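Side-chain contact in cysteine desulfurase (Elizabethkingia anophelis NUHP1, PDB 5VPR), which probably removes sulfur from L-cysteine to give L-alanine, using pyridoxal 5'-phosphate as cofactor and passing the sulfur to a carrier: residues Y110-L115 against N201-I206. Residues are numbered along the deposited sequence; the frame is centred on the assembly and turned at random.
Sequences YAMTDL and NAFIFI
Met112 and Phe203 meet through a Met-aromatic contact in which the sulfur comes to the rim of the ring. Met112 SD lies 4.7 Å from the centroid of the Phe203 ring and 76° off its normal, close to the ring plane. Its nearest ring atom is Phe203 CD1, at 3.5 Å from Met112 SD. Bends at chi2 (-69°) and chi3 (-58°) bring the sulfur to this edge, while the terminal methyl Met112 CE lies obliquely to the ring and touches Phe203 CD1 at 3.8 Å.

Leu115 CD1 reaches Phe203 CE1 at 4.0 Å, also obliquely to the ring, the two side chains running at about a right angle.

The two segments share no hydrogen bond, so sulfur and carbon carry the contact. Within 110-115, Tyr110 O accepts from both Thr113 N and Thr113 OG1 (2.9 Å to the latter), the two donors approaching from one face of the carbonyl. Thr113 OG1 also bonds Arg142 of helix 134-142.

Met112 further packs on Leu173 of the neighbouring strand 171-177. The contact thus sets the connection after helix 101-111, with its 3-10 segment 113-115, against the start of strand 203-207, on the central mixed sheet of the large domain of fold-type I pyridoxal-phosphate enzymes.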
ATOM      1  N   TYR A 110      -9.775  -0.778  17.609  1.00 63.26           N
ATOM      2  CA  TYR A 110     -10.876  -1.155  18.489  1.00 68.46           C
ATOM      3  C   TYR A 110     -10.445  -2.225  19.484  1.00 65.45           C
ATOM      4  O   TYR A 110     -10.816  -2.164  20.661  1.00 65.52           O
ATOM      5  CB  TYR A 110     -12.076  -1.640  17.670  1.00 72.96           C
ATOM      6  CG  TYR A 110     -12.966  -0.540  17.129  1.00 78.10           C
ATOM      7  CD1 TYR A 110     -13.182  -0.401  15.759  1.00 85.60           C
ATOM      8  CD2 TYR A 110     -13.598   0.353  17.985  1.00 83.66           C
ATOM      9  CE1 TYR A 110     -14.005   0.602  15.259  1.00 86.05           C
ATOM     10  CE2 TYR A 110     -14.421   1.359  17.495  1.00 88.95           C
ATOM     11  CZ  TYR A 110     -14.620   1.480  16.132  1.00 88.01           C
ATOM     12  OH  TYR A 110     -15.434   2.478  15.645  1.00 84.91           O
ATOM     13  N   ALA A 111      -9.658  -3.210  19.039  1.00 60.43           N
ATOM     14  CA  ALA A 111      -9.243  -4.273  19.948  1.00 59.11           C
ATOM     15  C   ALA A 111      -8.248  -3.786  21.005  1.00 60.60           C
ATOM     16  O   ALA A 111      -8.147  -4.406  22.068  1.00 64.40           O
ATOM     17  CB  ALA A 111      -8.662  -5.444  19.150  1.00 53.49           C
ATOM     18  N   MET A 112      -7.521  -2.689  20.757  1.00 61.83           N
ATOM     19  CA  MET A 112      -6.607  -2.163  21.771  1.00 61.07           C
ATOM     20  C   MET A 112      -7.337  -1.497  22.929  1.00 68.06           C
ATOM     21  O   MET A 112      -6.719  -1.277  23.978  1.00 62.75           O
ATOM     22  CB  MET A 112      -5.630  -1.140  21.177  1.00 47.49           C
ATOM     23  CG  MET A 112      -4.570  -1.707  20.247  1.00 53.92           C
ATOM     24  SD  MET A 112      -3.342  -2.730  21.071  1.00 62.86           S
ATOM     25  CE  MET A 112      -2.690  -1.572  22.275  1.00 59.97           C
ATOM     26  N   THR A 113      -8.623  -1.161  22.752  1.00 59.23           N
ATOM     27  CA  THR A 113      -9.339  -0.336  23.725  1.00 62.64           C
ATOM     28  C   THR A 113      -9.142  -0.838  25.150  1.00 63.17           C
ATOM     29  O   THR A 113      -8.926  -0.041  26.072  1.00 65.35           O
ATOM     30  CB  THR A 113     -10.836  -0.289  23.382  1.00 67.23           C
ATOM     31  OG1 THR A 113     -11.026   0.353  22.113  1.00 67.18           O
ATOM     32  CG2 THR A 113     -11.615   0.483  24.458  1.00 61.40           C
ATOM     33  N   ASP A 114      -9.174  -2.160  25.342  1.00 69.71           N
ATOM     34  CA  ASP A 114      -9.063  -2.736  26.676  1.00 81.16           C
ATOM     35  C   ASP A 114      -7.646  -2.693  27.234  1.00 81.29           C
ATOM     36  O   ASP A 114      -7.479  -2.759  28.456  1.00 80.28           O
ATOM     37  CB  ASP A 114      -9.569  -4.182  26.670  1.00 91.44           C
ATOM     38  CG  ASP A 114     -11.084  -4.280  26.833  1.00 98.52           C
ATOM     39  OD1 ASP A 114     -11.731  -3.239  27.092  1.00 97.99           O
ATOM     40  OD2 ASP A 114     -11.626  -5.400  26.704  1.00100.27           O
ATOM     41  N   LEU A 115      -6.625  -2.579  26.387  1.00 73.95           N
ATOM     42  CA  LEU A 115      -5.248  -2.554  26.862  1.00 70.02           C
ATOM     43  C   LEU A 115      -4.715  -1.143  27.096  1.00 73.80           C
ATOM     44  O   LEU A 115      -3.534  -0.992  27.421  1.00 75.61           O
ATOM     45  CB  LEU A 115      -4.337  -3.289  25.872  1.00 66.51           C
ATOM     46  CG  LEU A 115      -4.705  -4.737  25.529  1.00 68.94           C
ATOM     47  CD1 LEU A 115      -3.890  -5.219  24.330  1.00 71.52           C
ATOM     48  CD2 LEU A 115      -4.494  -5.651  26.712  1.00 66.19           C
ATOM     49  N   ASN A 201       7.621  -0.635  25.718  1.00 50.46           N
ATOM     50  CA  ASN A 201       6.936  -1.907  25.513  1.00 49.17           C
ATOM     51  C   ASN A 201       5.728  -1.747  24.592  1.00 47.84           C
ATOM     52  O   ASN A 201       4.772  -2.514  24.680  1.00 47.23           O
ATOM     53  CB  ASN A 201       6.502  -2.519  26.849  1.00 48.32           C
ATOM     54  CG  ASN A 201       7.660  -3.170  27.610  1.00 54.95           C
ATOM     55  OD1 ASN A 201       8.604  -3.683  27.008  1.00 51.60           O
ATOM     56  ND2 ASN A 201       7.586  -3.151  28.939  1.00 54.87           N
ATOM     57  N   ALA A 202       5.758  -0.746  23.718  1.00 45.46           N
ATOM     58  CA  ALA A 202       4.640  -0.476  22.816  1.00 43.97           C
ATOM     59  C   ALA A 202       4.505  -1.561  21.754  1.00 45.33           C
ATOM     60  O   ALA A 202       5.490  -2.157  21.318  1.00 40.36           O
ATOM     61  CB  ALA A 202       4.833   0.884  22.124  1.00 41.40           C
ATOM     62  N   PHE A 203       3.266  -1.807  21.328  1.00 45.31           N
ATOM     63  CA  PHE A 203       3.036  -2.542  20.092  1.00 44.64           C
ATOM     64  C   PHE A 203       3.393  -1.673  18.892  1.00 43.06           C
ATOM     65  O   PHE A 203       3.224  -0.452  18.911  1.00 42.34           O
ATOM     66  CB  PHE A 203       1.566  -2.984  19.971  1.00 52.74           C
ATOM     67  CG  PHE A 203       1.134  -4.029  20.981  1.00 54.00           C
ATOM     68  CD1 PHE A 203      -0.215  -4.304  21.170  1.00 56.11           C
ATOM     69  CD2 PHE A 203       2.063  -4.736  21.729  1.00 60.48           C
ATOM     70  CE1 PHE A 203      -0.630  -5.265  22.098  1.00 58.91           C
ATOM     71  CE2 PHE A 203       1.656  -5.695  22.657  1.00 61.32           C
ATOM     72  CZ  PHE A 203       0.307  -5.956  22.839  1.00 57.36           C
ATOM     73  N   ILE A 204       3.852  -2.315  17.820  1.00 38.90           N
ATOM     74  CA  ILE A 204       4.274  -1.609  16.615  1.00 35.10           C
ATOM     75  C   ILE A 204       3.356  -1.995  15.456  1.00 37.95           C
ATOM     76  O   ILE A 204       3.363  -3.147  15.004  1.00 38.46           O
ATOM     77  CB  ILE A 204       5.731  -1.900  16.265  1.00 35.50           C
ATOM     78  CG1 ILE A 204       6.639  -1.472  17.421  1.00 40.67           C
ATOM     79  CG2 ILE A 204       6.101  -1.190  14.962  1.00 35.23           C
ATOM     80  CD1 ILE A 204       8.070  -1.815  17.199  1.00 42.50           C
ATOM     81  N   PHE A 205       2.606  -1.025  14.945  1.00 34.07           N
ATOM     82  CA  PHE A 205       1.721  -1.234  13.797  1.00 35.07           C
ATOM     83  C   PHE A 205       2.353  -0.583  12.574  1.00 36.69           C
ATOM     84  O   PHE A 205       2.571   0.633  12.560  1.00 36.96           O
ATOM     85  CB  PHE A 205       0.336  -0.638  14.074  1.00 37.38           C
ATOM     86  CG  PHE A 205      -0.700  -0.901  12.995  1.00 37.48           C
ATOM     87  CD1 PHE A 205      -1.732  -1.800  13.217  1.00 42.00           C
ATOM     88  CD2 PHE A 205      -0.671  -0.221  11.793  1.00 38.65           C
ATOM     89  CE1 PHE A 205      -2.709  -2.032  12.249  1.00 36.46           C
ATOM     90  CE2 PHE A 205      -1.653  -0.451  10.815  1.00 35.96           C
ATOM     91  CZ  PHE A 205      -2.667  -1.367  11.052  1.00 35.34           C
ATOM     92  N   ILE A 206       2.614  -1.379  11.541  1.00 30.94           N
ATOM     93  CA  ILE A 206       3.146  -0.874  10.278  1.00 30.51           C
ATOM     94  C   ILE A 206       2.044  -0.940   9.216  1.00 33.04           C
ATOM     95  O   ILE A 206       1.526  -2.018   8.909  1.00 36.95           O
ATOM     96  CB  ILE A 206       4.378  -1.664   9.822  1.00 30.63           C
ATOM     97  CG1 ILE A 206       5.458  -1.644  10.914  1.00 35.22           C
ATOM     98  CG2 ILE A 206       4.934  -1.039   8.536  1.00 33.12           C
ATOM     99  CD1 ILE A 206       6.039  -0.260  11.144  1.00 32.64           C
TER